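Long-range contacts in actibind (Aspergillus niger, PDB 3D3Z), which is a T2-family ribonuclease that cleaves RNA without strict base specificity, probably with a preference for adenylic acid: residues 8-14 with 204-208; 43-49 with 232-236; 182-188 with 199-203. All blocks are in the same frame, centred on the assembly; numbering follows the deposited sequence. Where two conformers were deposited one is given.

Contact 1 (8-14 with 204-208); sequences DSPLSCQ and NVKGS
K206, near the end of strand 195-206, lies along the backbone of S9 and shows how a lysine can be fitted to a single carbonyl group. Its CG, placed beside its own backbone N, touches CD1 of L11 at 3.6 Å while CB and CG both skirt S9 O. CD lies farther from the same oxygen, at 3.9 Å. Bends at the third and fourth torsions (84° and 65°) then fold the chain back, bringing CE near S9 O again and NZ into a hydrogen bond with it, NZ to O 2.9 Å. In the conformer described, a water links NZ to OD1 of D8, 5.1 Å from NZ, so any attraction between the two charges is probably indirect.

Further along, S12 clips onto V205 from two atoms: S12 N donates to V205 O from above the carbonyl plane, and V205 N donates to S12 OG at 2.9 Å, nearly straight at 166°. S12 OG is also hydrogen-bonded to G28 O, so two groups fix its position. The disulfide of C13 with C58 fastens the same loop elsewhere. Between these polar ends, L11 CD1 also meets CB of N204 at 3.7 Å. With S12 satisfying both the N-H and the C=O of V205, and the lysine supplying a donor for S9 O, the irregular segment is held by specific polar groups.

Contact 2 (43-49 with 232-236); sequences GPSDSWT and YPPKY. Unlike the reference sequence in segment 43-49: D46 (reference Gly). With EDO (1,2-ethanediol), chain F.
K235 reaches straight into the loop 43-49, flanked by two tyrosines that meet the same loop at separate places. Extended beyond CG, with its last three torsions all close to 180°, the lysine carries NZ among backbone carbonyl groups. The bond from NZ to S47 O is 2.7 Å and lies nearly along the C=O axis; that from NZ to P44 O is longer, 3.2 Å, and the donor is tilted 24° from that carbonyl plane. D42 O is a third acceptor, and a water joins NZ to OG1 of T49. Four acceptors thus compete for three protons, and the bond to P44 O may be partial or shared. W36 adds a cation-pi contact, so the buried ammonium is met by carbonyl dipoles, water and an aromatic ring, a setting that would be expected to favour its charged form. At the root of the same residue, a second water bridges K235 N to S45 O.

Two of the acceptors, P44 and S47, are the end residues of a type I beta turn, whose two end carbonyls the lysine joins. This turn belongs to the connection between the paired strands 29-35 and 49-56 of the RNase T2 sheet, and T49 at its far end lies about 6 Å by side chain from the bound D3Z ligand.

Y236 approaches with its hydroxyl leading: OH donates to G43 O at 2.6 Å, in the carbonyl plane and on a lone pair, while that oxygen sits at the ring edge. Its CD2 meets CB of S45 at 4.1 Å. The side chains of Y232 and W48 approach at a slant, and CZ2 of the indole comes within 4.3 Å of Y232 CE1. The indole NE1 donates to Y232 OH at 3.1 Å, the hydroxyl lying at the indole edge in the plane of the ring. W36 packs against both of these rings, meeting Y232 edge-to-face.

Contact 3 (182-188 with 199-203); sequences HDGYPPY and LYYYF
Y188 O takes a hydrogen bond from Y200 N at 3.0 Å and a CA-H...O contact from L199 CA at 3.3 Å, so neighbouring residues of one strand grip a single carbonyl. The return bond, Y188 N to Y200 O, is weak because it is bent. Beside this pair the tyrosine side chains run the same way: Y188 CD2 lies 3.5 Å above the plane of the Y200 ring, over its centre, with the two planes at 31°. P187 rests CB on a face of the Y201 ring, offset toward the rim.

At the other end H182 wedges between two aromatic side chains. Its first torsion, with CG opposite the backbone N, places the imidazole beside the strand, and chi2 (60°) turns the ring's edge to the face of F203, planes at 86°; the imidazole receives the edge of Y201 on its own face. Y201 OH is bonded to S152. A water joins P186 O to Y202 N.

Y188 and Y200 form an antiparallel hydrogen-bonded pair where strand 188-192 starts along strand 195-206, a beta hairpin of the RNase T2 sheet; the Y200 side chain lies about 5 Å from that of H51, a predicted active-site residue.

How the contacts relate
From the N terminus, the chain first supplies residues 8-14, then strand 29-35 and the loop 43-49, before the helices and the hairpin strands. Contact 3 closes the shortest loop, joining 182-188 to 199-203 just beyond. Contact 1 closes next, joining the N-terminal loop to the end of strand 195-206, and contact 2 closes last, joining the connection between strands 29-35 and 49-56 to the C-terminal segment. Contact 3 nests inside both longer loops, whereas contacts 1 and 2 cross and lie on opposite sides of the chain's centre, 33 Å apart between centres. Strand 195-206 serves contacts 1 and 3, and W48 CZ3 packs on L199 CG at 3.4 Å, linking contacts 2 and 3.

Contact 1 (8-14 with 204-208)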
loop_
_atom_site.group_PDB
_atom_site.type_symbol
_atom_site.label_atom_id
_atom_site.label_comp_id
_atom_site.label_asym_id
_atom_site.label_seq_id
_atom_site.Cartn_x
_atom_site.Cartn_y
_atom_site.Cartn_z
ATOM N N ASP A 8 17.330 -15.237 3.205
ATOM C CA ASP A 8 17.565 -15.700 1.843
ATOM C C ASP A 8 16.434 -16.604 1.340
ATOM O O ASP A 8 16.651 -17.477 0.496
ATOM C CB ASP A 8 18.953 -16.327 1.742
ATOM C CG ASP A 8 20.053 -15.299 1.929
ATOM O OD1 ASP A 8 20.302 -14.535 0.979
ATOM O OD2 ASP A 8 20.624 -15.228 3.037
ATOM N N SER A 9 15.219 -16.363 1.841
ATOM C CA SER A 9 14.028 -17.035 1.327
ATOM C C SER A 9 13.855 -16.698 -0.175
ATOM O O SER A 9 14.253 -15.607 -0.588
ATOM C CB SER A 9 12.790 -16.606 2.126
ATOM O OG SER A 9 12.851 -17.016 3.474
ATOM N N PRO A 10 13.269 -17.619 -0.968
ATOM C CA PRO A 10 13.121 -17.355 -2.391
ATOM C C PRO A 10 12.030 -16.292 -2.709
ATOM O O PRO A 10 10.922 -16.290 -2.112
ATOM C CB PRO A 10 12.717 -18.709 -2.945
ATOM C CG PRO A 10 11.973 -19.357 -1.838
ATOM C CD PRO A 10 12.654 -18.906 -0.604
ATOM N N LEU A 11 12.363 -15.431 -3.680
ATOM C CA LEU A 11 11.542 -14.294 -4.054
ATOM C C LEU A 11 10.238 -14.754 -4.703
ATOM O O LEU A 11 10.236 -15.626 -5.603
ATOM C CB LEU A 11 12.351 -13.391 -4.986
ATOM C CG LEU A 11 12.009 -11.940 -5.205
ATOM C CD1 LEU A 11 12.003 -11.044 -3.973
ATOM C CD2 LEU A 11 13.045 -11.437 -6.241
ATOM N N SER A 12 9.120 -14.209 -4.218
ATOM C CA SER A 12 7.823 -14.489 -4.813
ATOM C C SER A 12 7.807 -14.002 -6.284
ATOM O O SER A 12 8.529 -13.089 -6.641
ATOM C CB SER A 12 6.673 -13.851 -4.007
ATOM O OG SER A 12 6.835 -12.453 -3.894
ATOM N N CYS A 13 6.971 -14.647 -7.071
ATOM C CA CYS A 13 6.790 -14.442 -8.514
ATOM C C CYS A 13 8.000 -14.747 -9.367
ATOM O O CYS A 13 7.830 -15.364 -10.406
ATOM C CB CYS A 13 6.294 -13.030 -8.878
ATOM S SG CYS A 13 4.628 -12.723 -8.420
ATOM N N GLN A 14 9.178 -14.283 -8.931
ATOM C CA GLN A 14 10.427 -14.468 -9.645
ATOM C C GLN A 14 11.002 -15.872 -9.487
ATOM O O GLN A 14 11.999 -16.163 -10.140
ATOM C CB GLN A 14 11.454 -13.376 -9.249
ATOM C CG GLN A 14 10.930 -11.938 -9.494
ATOM C CD GLN A 14 11.966 -10.793 -9.358
ATOM O OE1 GLN A 14 13.052 -10.848 -9.952
ATOM N NE2 GLN A 14 11.597 -9.706 -8.622
ATOM N N ASN A 204 8.122 -7.759 -4.900
ATOM C CA ASN A 204 8.093 -9.175 -4.581
ATOM C C ASN A 204 8.716 -9.320 -3.177
ATOM O O ASN A 204 9.406 -8.409 -2.692
ATOM C CB ASN A 204 8.822 -10.026 -5.625
ATOM C CG ASN A 204 8.218 -9.911 -7.063
ATOM O OD1 ASN A 204 7.010 -10.001 -7.288
ATOM N ND2 ASN A 204 9.091 -9.742 -8.016
ATOM N N VAL A 205 8.444 -10.457 -2.546
ATOM C CA VAL A 205 8.722 -10.698 -1.102
ATOM C C VAL A 205 9.533 -11.987 -0.888
ATOM O O VAL A 205 9.224 -13.038 -1.430
ATOM C CB VAL A 205 7.414 -10.688 -0.243
ATOM C CG1 VAL A 205 7.717 -10.927 1.253
ATOM C CG2 VAL A 205 6.702 -9.318 -0.407
ATOM N N LYS A 206 10.576 -11.851 -0.072
ATOM C CA LYS A 206 11.342 -12.979 0.466
ATOM C C LYS A 206 10.852 -13.204 1.892
ATOM O O LYS A 206 10.980 -12.329 2.733
ATOM C CB LYS A 206 12.822 -12.637 0.473
ATOM C CG LYS A 206 13.417 -12.400 -0.914
ATOM C CD LYS A 206 14.808 -11.732 -0.849
ATOM C CE LYS A 206 15.926 -12.757 -0.637
ATOM N NZ LYS A 206 16.104 -13.736 -1.779
ATOM N N GLY A 207 10.234 -14.351 2.117
ATOM C CA GLY A 207 9.643 -14.673 3.400
ATOM C C GLY A 207 8.170 -14.311 3.536
ATOM O O GLY A 207 7.357 -14.444 2.609
ATOM N N SER A 208 7.829 -13.875 4.735
ATOM C CA SER A 208 6.450 -13.549 5.050
ATOM C C SER A 208 6.148 -12.112 4.641
ATOM O O SER A 208 7.027 -11.274 4.639
ATOM C CB SER A 208 6.206 -13.678 6.561
ATOM O OG SER A 208 4.866 -13.384 6.905
HETATM O O HOH W 1 18.709 -14.636 -1.021
HETATM O O HOH W 2 9.826 -16.343 0.250
HETATM O O HOH W 3 15.277 -14.902 -4.710
#

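Contact 2 (43-49 with 232-236)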
loop_
_atom_site.group_PDB
_atom_site.type_symbol
_atom_site.label_atom_id
_atom_site.label_comp_id
_atom_site.label_asym_id
_atom_site.label_seq_id
_atom_site.Cartn_x
_atom_site.Cartn_y
_atom_site.Cartn_z
ATOM N N GLY A 43 -4.963 14.536 4.926
ATOM C CA GLY A 43 -3.553 14.306 5.181
ATOM C C GLY A 43 -2.799 15.603 5.215
ATOM O O GLY A 43 -3.405 16.691 5.190
ATOM N N PRO A 44 -1.470 15.505 5.411
ATOM C CA PRO A 44 -0.680 16.726 5.357
ATOM C C PRO A 44 -0.706 17.308 3.926
ATOM O O PRO A 44 -0.867 16.585 2.946
ATOM C CB PRO A 44 0.732 16.276 5.747
ATOM C CG PRO A 44 0.622 14.852 6.237
ATOM C CD PRO A 44 -0.667 14.304 5.707
ATOM N N SER A 45 -0.556 18.618 3.844
ATOM C CA SER A 45 -0.525 19.327 2.551
ATOM C C SER A 45 0.647 18.818 1.697
ATOM O O SER A 45 0.607 18.912 0.462
ATOM C CB SER A 45 -0.411 20.836 2.780
ATOM O OG SER A 45 0.890 21.192 3.199
ATOM N N ASP A 46 1.674 18.263 2.357
ATOM C CA ASP A 46 2.897 17.815 1.687
ATOM C C ASP A 46 3.189 16.318 1.861
ATOM O O ASP A 46 4.350 15.880 1.924
ATOM C CB ASP A 46 4.092 18.639 2.179
ATOM C CG ASP A 46 4.346 18.507 3.656
ATOM O OD1 ASP A 46 3.492 17.991 4.448
ATOM O OD2 ASP A 46 5.432 18.952 4.045
ATOM N N SER A 47 2.132 15.519 1.888
ATOM C CA SER A 47 2.293 14.087 1.880
ATOM C C SER A 47 1.134 13.452 1.176
ATOM O O SER A 47 0.005 13.878 1.300
ATOM C CB SER A 47 2.391 13.507 3.317
ATOM O OG SER A 47 2.576 12.086 3.280
ATOM N N TRP A 48 1.446 12.390 0.476
ATOM C CA TRP A 48 0.455 11.460 -0.003
ATOM C C TRP A 48 -0.006 10.665 1.219
ATOM O O TRP A 48 0.600 10.756 2.306
ATOM C CB TRP A 48 1.064 10.552 -1.061
ATOM C CG TRP A 48 1.350 11.251 -2.395
ATOM C CD1 TRP A 48 2.150 12.335 -2.617
ATOM C CD2 TRP A 48 0.820 10.870 -3.669
ATOM N NE1 TRP A 48 2.127 12.670 -3.975
ATOM C CE2 TRP A 48 1.325 11.780 -4.638
ATOM C CE3 TRP A 48 -0.056 9.871 -4.083
ATOM C CZ2 TRP A 48 0.970 11.708 -5.984
ATOM C CZ3 TRP A 48 -0.411 9.801 -5.439
ATOM C CH2 TRP A 48 0.101 10.706 -6.361
ATOM N N THR A 49 -1.085 9.912 1.020
ATOM C CA THR A 49 -1.693 9.038 2.039
ATOM C C THR A 49 -1.803 7.590 1.539
ATOM O O THR A 49 -1.630 7.295 0.358
ATOM C CB THR A 49 -3.056 9.561 2.428
ATOM O OG1 THR A 49 -3.862 9.766 1.272
ATOM C CG2 THR A 49 -2.907 10.898 3.151
ATOM N N TYR A 232 -0.991 18.569 -10.808
ATOM C CA TYR A 232 -0.687 18.143 -9.443
ATOM C C TYR A 232 -1.374 19.137 -8.505
ATOM O O TYR A 232 -0.776 20.131 -8.091
ATOM C CB TYR A 232 0.817 18.117 -9.259
ATOM C CG TYR A 232 1.398 17.392 -8.052
ATOM C CD1 TYR A 232 0.609 16.683 -7.132
ATOM C CD2 TYR A 232 2.783 17.376 -7.871
ATOM C CE1 TYR A 232 1.208 16.012 -6.056
ATOM C CE2 TYR A 232 3.376 16.707 -6.818
ATOM C CZ TYR A 232 2.581 16.029 -5.910
ATOM O OH TYR A 232 3.207 15.387 -4.855
ATOM N N PRO A 233 -2.677 18.949 -8.270
ATOM C CA PRO A 233 -3.417 19.999 -7.550
ATOM C C PRO A 233 -2.977 20.182 -6.094
ATOM O O PRO A 233 -2.711 19.176 -5.410
ATOM C CB PRO A 233 -4.876 19.557 -7.671
ATOM C CG PRO A 233 -4.904 18.520 -8.744
ATOM C CD PRO A 233 -3.577 17.867 -8.728
ATOM N N PRO A 234 -2.814 21.450 -5.650
ATOM C CA PRO A 234 -2.472 21.721 -4.271
ATOM C C PRO A 234 -3.616 21.315 -3.333
ATOM O O PRO A 234 -4.777 21.482 -3.673
ATOM C CB PRO A 234 -2.234 23.254 -4.250
ATOM C CG PRO A 234 -2.015 23.640 -5.662
ATOM C CD PRO A 234 -2.904 22.711 -6.434
ATOM N N LYS A 235 -3.267 20.700 -2.197
ATOM C CA LYS A 235 -4.268 20.406 -1.170
ATOM C C LYS A 235 -4.685 21.693 -0.465
ATOM O O LYS A 235 -3.869 22.598 -0.344
ATOM C CB LYS A 235 -3.747 19.368 -0.172
ATOM C CG LYS A 235 -3.443 18.025 -0.772
ATOM C CD LYS A 235 -3.117 17.039 0.351
ATOM C CE LYS A 235 -3.054 15.632 -0.103
ATOM N NZ LYS A 235 -2.555 14.751 0.984
ATOM N N TYR A 236 -5.932 21.749 -0.006
ATOM C CA TYR A 236 -6.447 22.851 0.835
ATOM C C TYR A 236 -6.295 24.176 0.061
ATOM O O TYR A 236 -5.984 25.190 0.625
ATOM C CB TYR A 236 -5.717 22.894 2.211
ATOM C CG TYR A 236 -5.729 21.531 2.938
ATOM C CD1 TYR A 236 -6.911 20.957 3.390
ATOM C CD2 TYR A 236 -4.533 20.819 3.167
ATOM C CE1 TYR A 236 -6.902 19.686 3.991
ATOM C CE2 TYR A 236 -4.517 19.566 3.772
ATOM C CZ TYR A 236 -5.703 18.994 4.173
ATOM O OH TYR A 236 -5.716 17.795 4.815
HETATM C C1 EDO F . -7.383 14.747 8.251
HETATM O O1 EDO F . -7.649 14.895 6.842
HETATM C C2 EDO F . -6.679 13.408 8.473
HETATM O O2 EDO F . -5.589 13.205 7.556
HETATM O O HOH W 4 -0.355 20.521 -1.645
HETATM O O HOH W 5 -3.964 12.237 0.191
#

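Contact 3 (182-188 with 199-203)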
loop_
_atom_site.group_PDB
_atom_site.type_symbol
_atom_site.label_atom_id
_atom_site.label_comp_id
_atom_site.label_asym_id
_atom_site.label_seq_id
_atom_site.Cartn_x
_atom_site.Cartn_y
_atom_site.Cartn_z
ATOM N N HIS A 182 12.406 3.529 -5.563
ATOM C CA HIS A 182 11.872 2.192 -5.764
ATOM C C HIS A 182 12.804 1.387 -6.675
ATOM O O HIS A 182 12.351 0.576 -7.515
ATOM C CB HIS A 182 10.456 2.277 -6.335
ATOM C CG HIS A 182 9.678 0.989 -6.299
ATOM N ND1 HIS A 182 9.390 0.315 -5.124
ATOM C CD2 HIS A 182 9.062 0.294 -7.284
ATOM C CE1 HIS A 182 8.675 -0.765 -5.403
ATOM N NE2 HIS A 182 8.448 -0.793 -6.703
ATOM N N ASP A 183 14.105 1.607 -6.498
ATOM C CA ASP A 183 15.136 0.812 -7.161
ATOM C C ASP A 183 15.115 0.917 -8.691
ATOM O O ASP A 183 15.470 -0.039 -9.386
ATOM C CB ASP A 183 14.993 -0.660 -6.749
ATOM C CG ASP A 183 16.304 -1.409 -6.814
ATOM O OD1 ASP A 183 17.304 -0.858 -6.320
ATOM O OD2 ASP A 183 16.334 -2.548 -7.335
ATOM N N GLY A 184 14.688 2.059 -9.211
ATOM C CA GLY A 184 14.536 2.252 -10.654
ATOM C C GLY A 184 13.301 1.660 -11.309
ATOM O O GLY A 184 13.130 1.770 -12.525
ATOM N N TYR A 185 12.426 1.038 -10.519
ATOM C CA TYR A 185 11.121 0.613 -11.000
ATOM C C TYR A 185 10.082 1.676 -10.687
ATOM O O TYR A 185 9.848 2.004 -9.519
ATOM C CB TYR A 185 10.700 -0.679 -10.350
ATOM C CG TYR A 185 11.519 -1.847 -10.772
ATOM C CD1 TYR A 185 11.292 -2.471 -11.990
ATOM C CD2 TYR A 185 12.527 -2.346 -9.955
ATOM C CE1 TYR A 185 12.043 -3.600 -12.393
ATOM C CE2 TYR A 185 13.300 -3.457 -10.356
ATOM C CZ TYR A 185 13.045 -4.078 -11.578
ATOM O OH TYR A 185 13.794 -5.164 -11.984
ATOM N N PRO A 186 9.472 2.259 -11.735
ATOM C CA PRO A 186 8.405 3.216 -11.501
ATOM C C PRO A 186 7.170 2.542 -10.923
ATOM O O PRO A 186 6.937 1.377 -11.208
ATOM C CB PRO A 186 8.085 3.771 -12.907
ATOM C CG PRO A 186 8.800 2.933 -13.850
ATOM C CD PRO A 186 9.776 2.077 -13.169
ATOM N N PRO A 187 6.370 3.287 -10.141
ATOM C CA PRO A 187 5.041 2.760 -9.754
ATOM C C PRO A 187 4.085 2.814 -10.960
ATOM O O PRO A 187 4.383 3.501 -11.924
ATOM C CB PRO A 187 4.596 3.733 -8.666
ATOM C CG PRO A 187 5.289 5.030 -9.025
ATOM C CD PRO A 187 6.631 4.630 -9.584
ATOM N N TYR A 188 2.964 2.106 -10.917
ATOM C CA TYR A 188 1.775 2.592 -11.604
ATOM C C TYR A 188 1.447 4.043 -11.175
ATOM O O TYR A 188 1.388 4.363 -9.989
ATOM C CB TYR A 188 0.582 1.677 -11.369
ATOM C CG TYR A 188 -0.705 2.251 -11.874
ATOM C CD1 TYR A 188 -1.082 2.122 -13.230
ATOM C CD2 TYR A 188 -1.563 2.944 -11.015
ATOM C CE1 TYR A 188 -2.298 2.673 -13.690
ATOM C CE2 TYR A 188 -2.760 3.489 -11.465
ATOM C CZ TYR A 188 -3.115 3.359 -12.802
ATOM O OH TYR A 188 -4.328 3.905 -13.188
ATOM N N LEU A 199 -0.974 6.040 -6.841
ATOM C CA LEU A 199 0.315 5.374 -7.076
ATOM C C LEU A 199 0.243 3.924 -6.561
ATOM O O LEU A 199 -0.340 3.644 -5.466
ATOM C CB LEU A 199 1.459 6.140 -6.415
ATOM C CG LEU A 199 1.797 7.579 -6.841
ATOM C CD1 LEU A 199 2.882 8.168 -5.961
ATOM C CD2 LEU A 199 2.212 7.643 -8.337
ATOM N N TYR A 200 0.714 2.975 -7.388
ATOM C CA TYR A 200 0.946 1.570 -6.945
ATOM C C TYR A 200 2.424 1.206 -7.096
ATOM O O TYR A 200 2.950 1.092 -8.213
ATOM C CB TYR A 200 0.161 0.507 -7.703
ATOM C CG TYR A 200 -1.291 0.714 -8.072
ATOM C CD1 TYR A 200 -2.133 1.644 -7.424
ATOM C CD2 TYR A 200 -1.855 -0.069 -9.083
ATOM C CE1 TYR A 200 -3.458 1.779 -7.798
ATOM C CE2 TYR A 200 -3.175 0.066 -9.454
ATOM C CZ TYR A 200 -3.983 0.973 -8.811
ATOM O OH TYR A 200 -5.311 1.073 -9.200
ATOM N N TYR A 201 3.091 1.017 -5.962
ATOM C CA TYR A 201 4.470 0.520 -5.934
ATOM C C TYR A 201 4.455 -0.992 -5.774
ATOM O O TYR A 201 3.943 -1.507 -4.781
ATOM C CB TYR A 201 5.239 1.176 -4.801
ATOM C CG TYR A 201 5.438 2.672 -4.845
ATOM C CD1 TYR A 201 6.601 3.229 -5.412
ATOM C CD2 TYR A 201 4.540 3.546 -4.243
ATOM C CE1 TYR A 201 6.827 4.592 -5.380
ATOM C CE2 TYR A 201 4.766 4.899 -4.239
ATOM C CZ TYR A 201 5.891 5.416 -4.843
ATOM O OH TYR A 201 6.150 6.756 -4.833
ATOM N N TYR A 202 5.023 -1.702 -6.760
ATOM C CA TYR A 202 5.029 -3.162 -6.807
ATOM C C TYR A 202 6.292 -3.724 -6.159
ATOM O O TYR A 202 7.382 -3.110 -6.201
ATOM C CB TYR A 202 4.925 -3.692 -8.242
ATOM C CG TYR A 202 3.605 -3.397 -8.944
ATOM C CD1 TYR A 202 2.712 -4.401 -9.234
ATOM C CD2 TYR A 202 3.271 -2.097 -9.342
ATOM C CE1 TYR A 202 1.479 -4.124 -9.878
ATOM C CE2 TYR A 202 2.046 -1.814 -10.004
ATOM C CZ TYR A 202 1.185 -2.831 -10.275
ATOM O OH TYR A 202 -0.007 -2.548 -10.913
ATOM N N PHE A 203 6.107 -4.874 -5.518
ATOM C CA PHE A 203 7.165 -5.572 -4.774
ATOM C C PHE A 203 6.999 -7.071 -4.926
ATOM O O PHE A 203 5.887 -7.624 -5.040
ATOM C CB PHE A 203 7.064 -5.287 -3.273
ATOM C CG PHE A 203 7.423 -3.913 -2.889
ATOM C CD1 PHE A 203 8.738 -3.582 -2.659
ATOM C CD2 PHE A 203 6.434 -2.946 -2.737
ATOM C CE1 PHE A 203 9.066 -2.336 -2.284
ATOM C CE2 PHE A 203 6.770 -1.696 -2.377
ATOM C CZ PHE A 203 8.076 -1.393 -2.140
HETATM O O HOH W 6 6.661 -0.743 -9.423
#